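Local coordinates for protein UDP-glucose 4-epimerase (PDB 4WOK) that probably interconverts UDP-glucose and UDP-galactose by inverting C4 of the hexose with the help of a bound NAD, at residues S126-Y131 and R177-S182; C229-I234 and P297-D302; A51-D56 and G188-K193; G24-K29 and H235-A240. The protein carries 2 engineered substitutions. One frame throughout, in Å; residues are numbered along the deposited sequence.

Contact 1 (S126-Y131 and R177-S182); sequences SSCATY and RYFNAS. With NAD (nicotinamide-adenine-dinucleotide), chain B.
C128 presses its CB almost squarely onto the F179 ring, 3.3 Å from the centroid and only 8° off the ring normal. SG follows over the same face at 4.2 Å from the F179 centroid, a sulfur-aromatic contact. With SG beside the backbone N (chi1 -75°), the sulfur also packs against N and CA of Y178, in a spot where Y178 N finds no hydrogen-bond partner in the model. The two backbones join through C128 N, which donates to Y178 O over 3.0 Å. Beyond it the chain turns at once: S127 OG accepts from A129 N at 2.9 Å, an ST turn, while T130 N and OG1 both donate to S127 O; T130 OG1 is also bonded to Q145 NE2.

Segment 126-131 follows strand 121-125, and 177-182 starts on the last residue of its parallel neighbour, 172-177, at the edge where a Rossmann fold holds its dinucleotide. Y151 and K155, which match the YxxxK pattern of short-chain dehydrogenases/reductases, touch S127 and S126; Y151 OH bonds to NAD. On the cofactor, A181 N donates to NAD O7N at 2.9 Å and F179 O stands 3.2 Å from NAD C4N, while Y178 OH is bonded to S125 OG. Water 1 links S127 OG to F179 O beside the nicotinamide.

At the far end, the extended R177 crosses Y131 at about a right angle, the guanidinium and ring planes 86° apart, and R177 NH1 donates to Y131 OH at 2.9 Å. Y131 OH also pairs with N260, and R177 NH2 forms a salt bridge with E159.

Contact 2 (C229-I234 and P297-D302); sequences CIRDYI and PALYAD
I230 straddles A298 in a single parallel beta bridge: I230 N donates to P297 O at 2.7 Å and L299 N returns a bond to I230 O at 3.0 Å. The bridge lies in the smaller C-terminal part of the molecule, which in epimerases of this family takes up the UDP-sugar, and it attaches the otherwise irregular 297-302 to strand 230-235. The side chains of I230 and A298 meet beside it, CB to CB. Beyond this bridge the backbones no longer bond directly: D232 N and L299 O are joined through water 2.

D232 replaces backbone pairing with a carboxylate. CG lies anti to N (chi1 -164°), which carries OD2 past Y300 CA. A301 N donates to D232 OD2 at 2.8 Å, from above the carboxylate plane, while water 3 donates to both D232 OD2 and A301 O.

R231 NH1 gives I230 O a second bond. Its chain bends back at chi2 (-74°), bringing R231 NH1 within 2.8 Å of I230 O, and the two donors reach this oxygen from opposite faces of its plane. The guanidinium is sandwiched, with C229 SG 3.7 Å above the R231 plane and L299 CD1 3.9 Å from it on the opposite face.

Further out, P296 O holds R231 NH2, fixing the group's rotation. Strand 267-268 binds the same strand through the backbones of T267 and R231, and D232 O accepts from N180 ND2.

Contact 3 (A51-D56 and G188-K193); sequences AVRWGD and GELGEK. With ZN (zinc ion), chain C.
A51 and L190 mark the nearest approach of two irregular loops, their CA atoms still 7.3 Å apart, so side chains rather than backbone pairing bridge the distance. The main span is R53, extended from CG to NE. R53 NH1 donates to E189 O at 2.7 Å; E189 O lies near the guanidinium plane, but NH1 meets it from 47° above the carbonyl plane. R53 NH2 adds a weak bond to E189 O at 3.1 Å. Two waters broaden the grip: water 4 connects NH1 to E189 OE1, and water 5 connects NH2 to E189 O. NE is tied back to S50 O.

The first loop leaves strand 37-42, the second strand of the Rossmann sheet, and the second loop runs on into the zinc site. There E192 OE1 binds the zinc ion at 2.2 Å together with H194, E197 and H199, and H194 also hydrogen-bonds NAD.

L190 packs against one face of the guanidinium. Its chi1 of -162° turns the isobutyl group toward 51-54, so that CD1 meets R53 and A51 while CD2 meets W54. L190 CD1 lies 3.7 Å above the R53 guanidinium plane, offset toward its rim, and touches A51 CB at 4.1 Å. L190 CD2 packs obliquely on the indole, 3.8 Å from W54 CH2. R53 CB lies over one W54 face, offset toward its rim, and the indole rests on K29 and A32 of helix 22-33.

Contact 4 (G24-K29 and H235-A240); sequences GSHTAK and HVTDLA
The first helix of the Rossmann fold, 22-33, packs here on helix 236-251 through H26 and T27 on one side and V236 and A240 on the other. The segment axes approach to 8.5 Å and cross at -58°. A240 lies where the backbones come nearest, its CA 4.3 Å from T27 CA. A240 CB sits 3.7 Å from H26 O, and T27 OG1, bonded to I23 O of its own helix, lies 3.5 Å from A240 CA.

The valine and imidazole meet at about a right angle, with both V236 methyls on one face of the ring. V236 CG1 stands 3.7 Å from the H26 centroid and 14° off the normal, a CH-pi contact. It lies nearer the CD2-NE2 side, and V236 CG2, 3.6 Å from H26 CG, nearer the CG-ND1 side of the same face. A chi1 of 59° places V236 CG1 between backbone N and carbonyl carbon and sets both methyls against the imidazole. H26 ND1 bonds to F22 O one turn back, which helps to fix the rotation of the ring.

Behind V236, H235 is the N-cap of helix 236-251: H235 ND1 accepts from T237 N at 3.0 Å, in the plane of the imidazole, and NE2 pairs with T325 OG1. G24, in the first turn of helix 22-33, is the last glycine of a probable GxGxxG motif, as in Rossmann dinucleotide-binding enzymes.

From the N terminus, helix 22-33 opens contact 4 and the loop after strand 37-42 opens contact 3. Contact 1 both opens and closes inside the loop of contact 3, joining the ends of two central strands beside the nicotinamide. Contact 3 then closes at 188-193, itself nested within contact 4. Contact 2 opens at 229-234 before contact 4 closes at 235-240, and it closes last at 297-302, so contacts 2 and 4 cross. Strand 180-182 pairs with 230-235 to join contacts 1 and 2, and S182 O approaches V236 N at 2.8 Å, probably hydrogen-bonded, linking contact 1 to contact 4. Contact 3 touches contact 4 through L190 at S25.

Contact 1 (S126-Y131 and R177-S182)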
# COMPACT_ATOMS: atom_id res chain seq x y z
N SER A 126 5.75 2.70 1.84
CA SER A 126 5.49 3.63 2.92
C SER A 126 4.05 4.10 2.83
O SER A 126 3.22 3.42 2.24
CB SER A 126 6.47 4.81 2.84
OG SER A 126 6.40 5.60 4.02
N SER A 127 3.76 5.26 3.40
CA SER A 127 2.38 5.77 3.45
C SER A 127 2.37 7.27 3.45
O SER A 127 3.27 7.90 4.00
CB SER A 127 1.66 5.26 4.70
OG SER A 127 0.39 5.88 4.82
N CYS A 128 1.34 7.86 2.85
CA CYS A 128 1.16 9.30 2.92
C CYS A 128 0.66 9.72 4.30
O CYS A 128 0.53 10.91 4.58
CB CYS A 128 0.20 9.79 1.83
SG CYS A 128 0.92 9.82 0.18
N ALA A 129 0.39 8.74 5.16
CA ALA A 129 0.07 9.03 6.55
C ALA A 129 1.26 9.69 7.27
O ALA A 129 1.09 10.30 8.32
CB ALA A 129 -0.35 7.76 7.29
N THR A 130 2.46 9.58 6.69
CA THR A 130 3.63 10.21 7.30
C THR A 130 3.51 11.74 7.32
O THR A 130 4.13 12.39 8.16
CB THR A 130 4.93 9.82 6.57
OG1 THR A 130 4.81 10.16 5.19
CG2 THR A 130 5.22 8.32 6.71
N TYR A 131 2.72 12.30 6.41
CA TYR A 131 2.59 13.76 6.31
C TYR A 131 1.75 14.37 7.42
O TYR A 131 1.98 15.52 7.82
CB TYR A 131 1.97 14.15 4.96
CG TYR A 131 2.83 13.83 3.77
CD1 TYR A 131 4.09 14.40 3.63
CD2 TYR A 131 2.39 12.96 2.78
CE1 TYR A 131 4.89 14.11 2.53
CE2 TYR A 131 3.19 12.66 1.68
CZ TYR A 131 4.43 13.24 1.57
OH TYR A 131 5.23 12.95 0.48
N ARG A 177 5.28 6.37 -1.20
CA ARG A 177 4.22 6.86 -0.33
C ARG A 177 2.90 6.94 -1.09
O ARG A 177 2.83 7.48 -2.19
CB ARG A 177 4.58 8.25 0.23
CG ARG A 177 5.92 8.34 0.94
CD ARG A 177 6.24 9.79 1.33
NE ARG A 177 7.54 9.93 1.99
CZ ARG A 177 8.30 11.02 1.89
NH1 ARG A 177 7.89 12.05 1.17
NH2 ARG A 177 9.47 11.08 2.52
N TYR A 178 1.84 6.39 -0.51
CA TYR A 178 0.52 6.49 -1.11
C TYR A 178 -0.54 6.38 -0.03
O TYR A 178 -0.23 6.00 1.11
CB TYR A 178 0.32 5.41 -2.19
CG TYR A 178 0.69 4.01 -1.74
CD1 TYR A 178 2.02 3.57 -1.77
CD2 TYR A 178 -0.28 3.12 -1.31
CE1 TYR A 178 2.36 2.30 -1.36
CE2 TYR A 178 0.04 1.84 -0.92
CZ TYR A 178 1.36 1.44 -0.93
OH TYR A 178 1.69 0.16 -0.53
N PHE A 179 -1.78 6.72 -0.38
CA PHE A 179 -2.86 6.73 0.61
C PHE A 179 -3.65 5.41 0.69
O PHE A 179 -3.54 4.68 1.67
CB PHE A 179 -3.83 7.88 0.32
CG PHE A 179 -3.40 9.20 0.92
CD1 PHE A 179 -3.42 9.38 2.30
CD2 PHE A 179 -2.98 10.25 0.11
CE1 PHE A 179 -3.04 10.59 2.87
CE2 PHE A 179 -2.60 11.46 0.67
CZ PHE A 179 -2.63 11.63 2.05
N ASN A 180 -4.46 5.14 -0.33
CA ASN A 180 -5.36 3.99 -0.30
C ASN A 180 -5.22 3.08 -1.50
O ASN A 180 -5.59 3.46 -2.61
CB ASN A 180 -6.82 4.44 -0.20
CG ASN A 180 -7.11 5.23 1.06
OD1 ASN A 180 -7.06 4.68 2.16
ND2 ASN A 180 -7.44 6.50 0.90
N ALA A 181 -4.74 1.87 -1.26
CA ALA A 181 -4.69 0.85 -2.29
C ALA A 181 -6.09 0.34 -2.56
O ALA A 181 -6.83 0.06 -1.63
CB ALA A 181 -3.80 -0.30 -1.85
N SER A 182 -6.45 0.19 -3.82
CA SER A 182 -7.81 -0.20 -4.16
C SER A 182 -7.85 -1.04 -5.44
O SER A 182 -6.82 -1.25 -6.09
CB SER A 182 -8.69 1.04 -4.31
OG SER A 182 -8.16 1.91 -5.29
PA NAD B . -1.67 -6.96 3.74
O1A NAD B . -1.79 -7.17 5.24
O2A NAD B . -2.55 -7.63 2.73
O5B NAD B . -0.09 -7.56 3.36
C5B NAD B . 0.76 -7.53 4.48
C4B NAD B . 1.65 -8.79 4.34
O4B NAD B . 2.75 -8.74 5.25
C3B NAD B . 0.72 -9.94 4.76
O3B NAD B . 0.85 -10.96 3.80
C2B NAD B . 1.30 -10.35 6.13
O2B NAD B . 1.13 -11.70 6.35
C1B NAD B . 2.82 -10.00 5.93
N9A NAD B . 3.49 -9.68 7.21
C8A NAD B . 3.09 -8.78 8.22
N7A NAD B . 3.96 -8.72 9.23
C5A NAD B . 4.97 -9.62 8.86
C6A NAD B . 6.17 -10.01 9.50
N6A NAD B . 6.50 -9.48 10.73
N1A NAD B . 6.99 -10.91 8.91
C2A NAD B . 6.60 -11.41 7.69
N3A NAD B . 5.48 -11.14 6.96
C4A NAD B . 4.70 -10.22 7.60
O3 NAD B . -1.55 -5.36 3.73
PN NAD B . -1.40 -4.65 2.29
O1N NAD B . -1.00 -5.47 1.10
O2N NAD B . -2.45 -3.60 2.30
O5D NAD B . -0.14 -3.47 2.44
C5D NAD B . 1.06 -4.03 2.69
C4D NAD B . 2.06 -2.86 2.67
O4D NAD B . 1.43 -1.71 1.98
C3D NAD B . 2.32 -2.39 4.11
O3D NAD B . 3.63 -1.92 4.11
C2D NAD B . 1.33 -1.23 4.23
O2D NAD B . 1.69 -0.26 5.13
C1D NAD B . 1.56 -0.62 2.83
N1N NAD B . 0.41 0.38 2.55
C2N NAD B . -0.85 -0.14 2.27
C3N NAD B . -1.91 0.76 2.01
C7N NAD B . -3.28 0.20 1.70
O7N NAD B . -4.21 0.96 1.44
N7N NAD B . -3.45 -1.17 1.73
C4N NAD B . -1.67 2.13 2.05
C5N NAD B . -0.40 2.63 2.34
C6N NAD B . 0.65 1.73 2.59
O HOH W 1 -2.01 4.50 4.34

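Contact 2 (C229-I234 and P297-D302)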
# COMPACT_ATOMS: atom_id res chain seq x y z
N CYS A 229 -16.35 13.61 2.47
CA CYS A 229 -14.92 13.88 2.45
C CYS A 229 -14.22 13.21 1.27
O CYS A 229 -14.67 12.19 0.74
CB CYS A 229 -14.25 13.45 3.76
SG CYS A 229 -13.66 11.78 3.78
N ILE A 230 -13.12 13.82 0.87
CA ILE A 230 -12.38 13.43 -0.31
C ILE A 230 -11.06 12.78 0.10
O ILE A 230 -10.34 13.31 0.95
CB ILE A 230 -12.12 14.64 -1.23
CG1 ILE A 230 -13.45 15.19 -1.77
CG2 ILE A 230 -11.18 14.27 -2.36
CD1 ILE A 230 -13.29 16.44 -2.61
N ARG A 231 -10.77 11.62 -0.47
CA ARG A 231 -9.52 10.91 -0.15
C ARG A 231 -8.89 10.40 -1.43
O ARG A 231 -9.43 10.60 -2.52
CB ARG A 231 -9.78 9.77 0.84
CG ARG A 231 -10.35 10.23 2.19
CD ARG A 231 -9.27 10.89 3.04
NE ARG A 231 -9.73 11.30 4.37
CZ ARG A 231 -10.14 12.53 4.66
NH1 ARG A 231 -10.17 13.47 3.72
NH2 ARG A 231 -10.53 12.83 5.90
N ASP A 232 -7.75 9.72 -1.30
CA ASP A 232 -6.89 9.43 -2.44
C ASP A 232 -6.82 7.94 -2.70
O ASP A 232 -6.38 7.18 -1.82
CB ASP A 232 -5.50 9.99 -2.17
CG ASP A 232 -4.65 10.08 -3.41
OD1 ASP A 232 -5.08 9.61 -4.49
OD2 ASP A 232 -3.54 10.63 -3.31
N TYR A 233 -7.23 7.51 -3.88
CA TYR A 233 -7.27 6.07 -4.18
C TYR A 233 -6.42 5.71 -5.38
O TYR A 233 -6.49 6.35 -6.42
CB TYR A 233 -8.71 5.62 -4.41
CG TYR A 233 -9.60 5.92 -3.21
CD1 TYR A 233 -10.24 7.15 -3.10
CD2 TYR A 233 -9.76 5.00 -2.19
CE1 TYR A 233 -11.03 7.45 -2.00
CE2 TYR A 233 -10.54 5.29 -1.09
CZ TYR A 233 -11.17 6.51 -1.00
OH TYR A 233 -11.95 6.81 0.10
N ILE A 234 -5.60 4.68 -5.24
CA ILE A 234 -4.78 4.22 -6.35
C ILE A 234 -4.95 2.71 -6.54
O ILE A 234 -4.97 1.94 -5.57
CB ILE A 234 -3.28 4.58 -6.13
CG1 ILE A 234 -2.41 4.00 -7.25
CG2 ILE A 234 -2.77 4.10 -4.77
CD1 ILE A 234 -1.00 4.59 -7.29
N PRO A 297 -11.20 17.69 5.02
CA PRO A 297 -12.18 17.53 3.95
C PRO A 297 -11.59 16.81 2.75
O PRO A 297 -12.30 16.11 2.03
CB PRO A 297 -12.54 18.98 3.58
CG PRO A 297 -11.93 19.84 4.66
CD PRO A 297 -10.76 19.09 5.16
N ALA A 298 -10.29 16.97 2.55
CA ALA A 298 -9.65 16.43 1.36
C ALA A 298 -8.19 16.12 1.61
O ALA A 298 -7.45 16.92 2.18
CB ALA A 298 -9.79 17.40 0.18
N LEU A 299 -7.79 14.93 1.18
CA LEU A 299 -6.39 14.50 1.22
C LEU A 299 -6.05 13.75 -0.06
O LEU A 299 -6.70 12.75 -0.38
CB LEU A 299 -6.12 13.62 2.44
CG LEU A 299 -6.31 14.19 3.84
CD1 LEU A 299 -6.19 13.08 4.88
CD2 LEU A 299 -5.29 15.29 4.11
N TYR A 300 -5.05 14.22 -0.78
CA TYR A 300 -4.56 13.50 -1.94
C TYR A 300 -3.16 13.98 -2.29
O TYR A 300 -2.77 15.10 -1.96
CB TYR A 300 -5.51 13.64 -3.14
CG TYR A 300 -5.86 15.06 -3.51
CD1 TYR A 300 -6.86 15.74 -2.84
CD2 TYR A 300 -5.19 15.71 -4.54
CE1 TYR A 300 -7.18 17.05 -3.17
CE2 TYR A 300 -5.51 17.02 -4.88
CZ TYR A 300 -6.51 17.68 -4.20
OH TYR A 300 -6.83 18.97 -4.53
N ALA A 301 -2.40 13.11 -2.94
CA ALA A 301 -0.97 13.32 -3.15
C ALA A 301 -0.64 13.92 -4.51
O ALA A 301 -1.36 13.70 -5.48
CB ALA A 301 -0.24 12.00 -2.97
N ASP A 302 0.46 14.66 -4.55
CA ASP A 302 1.01 15.19 -5.79
C ASP A 302 1.93 14.14 -6.43
O ASP A 302 2.96 13.79 -5.86
CB ASP A 302 1.78 16.48 -5.51
CG ASP A 302 2.16 17.24 -6.76
OD1 ASP A 302 2.00 16.69 -7.88
OD2 ASP A 302 2.61 18.39 -6.63
O HOH W 2 -6.51 9.94 1.18
O HOH W 3 -2.89 11.31 -5.89

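Contact 3 (A51-D56 and G188-K193)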
# COMPACT_ATOMS: atom_id res chain seq x y z
N ALA A 51 -2.16 -17.11 -2.26
CA ALA A 51 -1.87 -15.97 -3.14
C ALA A 51 -0.42 -16.00 -3.65
O ALA A 51 0.01 -15.12 -4.39
CB ALA A 51 -2.15 -14.66 -2.43
N VAL A 52 0.35 -16.99 -3.22
CA VAL A 52 1.74 -17.09 -3.63
C VAL A 52 1.79 -18.04 -4.83
O VAL A 52 2.03 -19.24 -4.67
CB VAL A 52 2.65 -17.56 -2.48
CG1 VAL A 52 4.11 -17.55 -2.91
CG2 VAL A 52 2.47 -16.63 -1.25
N ARG A 53 1.55 -17.50 -6.02
CA ARG A 53 1.32 -18.34 -7.19
C ARG A 53 2.39 -18.18 -8.26
O ARG A 53 2.29 -18.83 -9.29
CB ARG A 53 -0.04 -18.02 -7.83
CG ARG A 53 -1.18 -17.95 -6.81
CD ARG A 53 -2.53 -17.67 -7.48
NE ARG A 53 -3.55 -17.34 -6.48
CZ ARG A 53 -4.66 -16.66 -6.75
NH1 ARG A 53 -4.89 -16.24 -7.99
NH2 ARG A 53 -5.54 -16.39 -5.77
N TRP A 54 3.37 -17.32 -8.04
CA TRP A 54 4.28 -16.96 -9.14
C TRP A 54 5.75 -17.26 -8.89
O TRP A 54 6.60 -16.86 -9.67
CB TRP A 54 4.11 -15.48 -9.49
CG TRP A 54 2.76 -15.24 -10.09
CD1 TRP A 54 2.42 -15.36 -11.40
CD2 TRP A 54 1.56 -14.91 -9.39
NE1 TRP A 54 1.09 -15.11 -11.57
CE2 TRP A 54 0.53 -14.82 -10.34
CE3 TRP A 54 1.27 -14.66 -8.05
CZ2 TRP A 54 -0.78 -14.50 -10.00
CZ3 TRP A 54 -0.05 -14.34 -7.71
CH2 TRP A 54 -1.05 -14.26 -8.68
N GLY A 55 6.03 -17.98 -7.81
CA GLY A 55 7.38 -18.40 -7.50
C GLY A 55 7.47 -19.06 -6.13
O GLY A 55 6.47 -19.48 -5.56
N ASP A 56 8.68 -19.14 -5.59
CA ASP A 56 8.91 -19.84 -4.33
C ASP A 56 8.26 -19.13 -3.16
O ASP A 56 7.99 -17.93 -3.22
CB ASP A 56 10.40 -20.00 -4.06
CG ASP A 56 11.04 -21.08 -4.92
OD1 ASP A 56 10.36 -21.59 -5.82
OD2 ASP A 56 12.22 -21.40 -4.68
N GLY A 188 -9.32 -10.80 -12.53
CA GLY A 188 -10.29 -11.31 -11.57
C GLY A 188 -9.91 -12.43 -10.60
O GLY A 188 -10.73 -12.80 -9.76
N GLU A 189 -8.68 -12.95 -10.68
CA GLU A 189 -8.31 -14.08 -9.81
C GLU A 189 -7.50 -13.71 -8.56
O GLU A 189 -7.07 -14.59 -7.82
CB GLU A 189 -7.52 -15.12 -10.59
CG GLU A 189 -8.28 -15.76 -11.74
CD GLU A 189 -7.46 -16.85 -12.43
OE1 GLU A 189 -6.51 -17.37 -11.80
OE2 GLU A 189 -7.76 -17.17 -13.60
N LEU A 190 -7.28 -12.42 -8.33
CA LEU A 190 -6.49 -11.99 -7.18
C LEU A 190 -7.11 -10.75 -6.54
O LEU A 190 -7.32 -9.74 -7.20
CB LEU A 190 -5.05 -11.70 -7.61
CG LEU A 190 -3.94 -11.64 -6.57
CD1 LEU A 190 -3.74 -13.00 -5.88
CD2 LEU A 190 -2.65 -11.17 -7.23
N GLY A 191 -7.41 -10.83 -5.25
CA GLY A 191 -8.14 -9.74 -4.62
C GLY A 191 -7.65 -9.37 -3.24
O GLY A 191 -6.63 -9.86 -2.76
N GLU A 192 -8.42 -8.50 -2.58
CA GLU A 192 -8.05 -8.00 -1.27
C GLU A 192 -8.81 -8.79 -0.21
O GLU A 192 -10.03 -8.65 -0.10
CB GLU A 192 -8.38 -6.50 -1.19
CG GLU A 192 -8.17 -5.87 0.18
CD GLU A 192 -8.38 -4.38 0.14
OE1 GLU A 192 -8.00 -3.69 1.10
OE2 GLU A 192 -8.90 -3.88 -0.87
N LYS A 193 -8.11 -9.63 0.55
CA LYS A 193 -8.78 -10.48 1.53
C LYS A 193 -8.24 -10.19 2.92
O LYS A 193 -7.19 -10.70 3.33
CB LYS A 193 -8.61 -11.97 1.19
ZN ZN C . -8.47 -4.17 3.21
O HOH W 4 -3.93 -17.10 -10.59
O HOH W 5 -8.07 -15.33 -5.10

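Contact 4 (G24-K29 and H235-A240)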
# COMPACT_ATOMS: atom_id res chain seq x y z
N GLY A 24 1.39 -6.98 -2.15
CA GLY A 24 2.58 -7.79 -2.39
C GLY A 24 2.31 -8.90 -3.41
O GLY A 24 3.15 -9.16 -4.26
N SER A 25 1.16 -9.55 -3.32
CA SER A 25 0.84 -10.62 -4.26
C SER A 25 0.63 -10.05 -5.66
O SER A 25 1.08 -10.65 -6.64
CB SER A 25 -0.39 -11.43 -3.82
OG SER A 25 -1.57 -10.62 -3.75
N HIS A 26 -0.02 -8.89 -5.77
CA HIS A 26 -0.16 -8.25 -7.08
C HIS A 26 1.21 -7.89 -7.67
O HIS A 26 1.42 -7.95 -8.90
CB HIS A 26 -1.03 -7.00 -6.99
CG HIS A 26 -2.50 -7.30 -6.96
ND1 HIS A 26 -3.16 -7.67 -5.81
CD2 HIS A 26 -3.44 -7.27 -7.94
CE1 HIS A 26 -4.44 -7.87 -6.08
NE2 HIS A 26 -4.63 -7.64 -7.36
N THR A 27 2.12 -7.49 -6.80
CA THR A 27 3.46 -7.10 -7.23
C THR A 27 4.26 -8.32 -7.67
O THR A 27 4.99 -8.26 -8.66
CB THR A 27 4.19 -6.34 -6.12
OG1 THR A 27 3.44 -5.15 -5.82
CG2 THR A 27 5.62 -5.97 -6.54
N ALA A 28 4.12 -9.43 -6.94
CA ALA A 28 4.73 -10.70 -7.35
C ALA A 28 4.24 -11.14 -8.73
O ALA A 28 5.03 -11.55 -9.59
CB ALA A 28 4.45 -11.78 -6.31
N LYS A 29 2.92 -11.08 -8.95
CA LYS A 29 2.35 -11.40 -10.27
C LYS A 29 2.99 -10.55 -11.36
O LYS A 29 3.37 -11.06 -12.42
CB LYS A 29 0.83 -11.19 -10.25
CG LYS A 29 0.14 -11.40 -11.61
CD LYS A 29 -1.39 -11.34 -11.45
CE LYS A 29 -2.13 -11.85 -12.68
NZ LYS A 29 -2.15 -10.86 -13.78
N HIS A 235 -5.10 2.30 -7.79
CA HIS A 235 -5.30 0.90 -8.12
C HIS A 235 -4.07 0.07 -7.77
O HIS A 235 -2.94 0.47 -8.05
CB HIS A 235 -5.63 0.76 -9.61
CG HIS A 235 -6.24 -0.55 -9.97
ND1 HIS A 235 -5.51 -1.72 -10.00
CD2 HIS A 235 -7.51 -0.89 -10.30
CE1 HIS A 235 -6.31 -2.72 -10.34
NE2 HIS A 235 -7.52 -2.24 -10.54
N VAL A 236 -4.31 -1.10 -7.20
CA VAL A 236 -3.22 -1.96 -6.73
C VAL A 236 -2.28 -2.41 -7.86
O VAL A 236 -1.08 -2.62 -7.64
CB VAL A 236 -3.80 -3.19 -6.00
CG1 VAL A 236 -4.70 -4.00 -6.94
CG2 VAL A 236 -2.69 -4.05 -5.41
N THR A 237 -2.81 -2.54 -9.07
CA THR A 237 -1.95 -2.90 -10.20
C THR A 237 -1.00 -1.76 -10.53
O THR A 237 0.17 -2.00 -10.88
CB THR A 237 -2.77 -3.28 -11.44
OG1 THR A 237 -3.63 -4.38 -11.11
CG2 THR A 237 -1.85 -3.69 -12.59
N ASP A 238 -1.48 -0.53 -10.42
CA ASP A 238 -0.62 0.64 -10.56
C ASP A 238 0.46 0.64 -9.47
O ASP A 238 1.60 1.00 -9.73
CB ASP A 238 -1.43 1.94 -10.50
CG ASP A 238 -2.06 2.31 -11.84
OD1 ASP A 238 -1.40 2.07 -12.89
OD2 ASP A 238 -3.19 2.84 -11.86
N LEU A 239 0.09 0.24 -8.26
CA LEU A 239 1.08 0.14 -7.18
C LEU A 239 2.13 -0.91 -7.52
O LEU A 239 3.32 -0.67 -7.34
CB LEU A 239 0.41 -0.19 -5.84
CG LEU A 239 -0.38 0.97 -5.23
CD1 LEU A 239 -1.19 0.48 -4.04
CD2 LEU A 239 0.53 2.12 -4.83
N ALA A 240 1.69 -2.06 -8.02
CA ALA A 240 2.61 -3.10 -8.47
C ALA A 240 3.58 -2.53 -9.50
O ALA A 240 4.80 -2.66 -9.38
CB ALA A 240 1.86 -4.28 -9.04